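Local coordinates for protein PHO85 cyclin-10 (Saccharomyces cerevisiae, PDB 4KRD) that activates and directs the cyclin-dependent kinase PHO85 as its cyclin partner, so that the holoenzyme phosphorylates and negatively regulates glycogen synthase GSY2, at residues A105-L108 with I109-L112. Numbering follows the deposited sequence.
Sequences ATFL and IDTL
D110 N bonds to T106 O at 2.9 Å, with an N-H...O angle of 168°. It is one of four successive i to i+4 bonds that define two turns of alpha helix inside helix 99-113, a buried helix of the cyclin domain close to the centre of the chain. The bond from T111 N to F107 O is shorter, 2.8 Å. Those from I109 N to A105 O and from L112 N to L108 O reach 3.3 and 3.1 Å.

Beyond the backbone bonds, side chains lean back on the turn before. D110 has CG anti to its own carbonyl carbon, which turns the carboxylate back over the preceding turn; OD2 comes within 3.2 Å of T106 O, a close approach of two acceptors that is not a hydrogen bond, and within 3.4 Å of F107 CA. The F107 ring and this carboxylate cross nearly at a right angle, their planes 82° apart. Across the ring from CD1, F107 CE2 lies 4.0 Å from T111 CB, the two side chains crossing obliquely.

The threonine hydroxyls are occupied beyond these turns: T106 OG1 bonds to Y102 O, one turn earlier, and T111 OG1 bonds to T183 OG1 and N19 ND2. Helix 36-54 covers T106, I109 and D110 through T46, whereas F107 rests on K191 and A194 of helix 189-203 and L112 on L176 and C179 of helix 166-180. The helix is thus enclosed by several neighbours, as expected of a central helix in the mainly helical cyclin fold. In I109, chi1 of 62° sets CG1 between backbone N and carbonyl carbon and brings it back to 2.9 Å from T106 O, a tight carbon-to-oxygen contact, shorter than usual van der Waals spacing, on the same oxygen that accepts the D110 N bond.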
# COMPACT_ATOMS: atom_id res chain seq x y z
N ALA B 105 -13.40 7.37 -5.15
CA ALA B 105 -13.98 8.50 -4.44
C ALA B 105 -15.39 8.18 -3.99
O ALA B 105 -15.81 8.52 -2.87
CB ALA B 105 -13.98 9.75 -5.33
N THR B 106 -16.15 7.55 -4.88
CA THR B 106 -17.52 7.18 -4.56
C THR B 106 -17.56 6.15 -3.44
O THR B 106 -18.38 6.25 -2.52
CB THR B 106 -18.27 6.64 -5.80
OG1 THR B 106 -18.26 7.61 -6.84
CG2 THR B 106 -19.74 6.30 -5.43
N PHE B 107 -16.66 5.18 -3.48
CA PHE B 107 -16.64 4.17 -2.43
C PHE B 107 -16.25 4.76 -1.09
O PHE B 107 -16.72 4.30 -0.05
CB PHE B 107 -15.72 2.98 -2.76
CG PHE B 107 -15.82 1.89 -1.74
CD1 PHE B 107 -16.87 0.98 -1.79
CD2 PHE B 107 -14.91 1.81 -0.69
CE1 PHE B 107 -17.00 -0.01 -0.82
CE2 PHE B 107 -15.04 0.82 0.29
CZ PHE B 107 -16.09 -0.09 0.22
N LEU B 108 -15.38 5.77 -1.09
CA LEU B 108 -15.01 6.44 0.16
C LEU B 108 -16.24 7.08 0.82
O LEU B 108 -16.43 6.97 2.04
CB LEU B 108 -13.89 7.48 -0.06
CG LEU B 108 -12.52 6.93 -0.49
CD1 LEU B 108 -11.51 8.07 -0.73
CD2 LEU B 108 -11.98 5.94 0.54
N ILE B 109 -17.07 7.75 0.04
CA ILE B 109 -18.28 8.32 0.61
C ILE B 109 -19.29 7.23 1.01
O ILE B 109 -19.94 7.35 2.05
CB ILE B 109 -18.91 9.42 -0.29
CG1 ILE B 109 -19.33 8.85 -1.63
CG2 ILE B 109 -17.93 10.59 -0.49
CD1 ILE B 109 -20.29 9.78 -2.40
N ASP B 110 -19.39 6.18 0.19
CA ASP B 110 -20.16 4.97 0.51
C ASP B 110 -19.81 4.43 1.88
O ASP B 110 -20.67 4.13 2.69
CB ASP B 110 -19.84 3.83 -0.48
CG ASP B 110 -20.52 3.99 -1.83
OD1 ASP B 110 -21.60 4.62 -1.90
OD2 ASP B 110 -19.98 3.44 -2.83
N THR B 111 -18.51 4.26 2.14
CA THR B 111 -18.10 3.62 3.37
C THR B 111 -18.20 4.56 4.57
O THR B 111 -18.33 4.12 5.72
CB THR B 111 -16.70 2.96 3.23
OG1 THR B 111 -16.49 2.03 4.31
CG2 THR B 111 -15.61 4.02 3.24
N LEU B 112 -18.15 5.86 4.32
CA LEU B 112 -18.37 6.82 5.40
C LEU B 112 -19.84 6.83 5.84
O LEU B 112 -20.15 6.89 7.05
CB LEU B 112 -17.94 8.23 4.95
CG LEU B 112 -18.13 9.40 5.92
CD1 LEU B 112 -17.58 9.10 7.33
CD2 LEU B 112 -17.55 10.71 5.36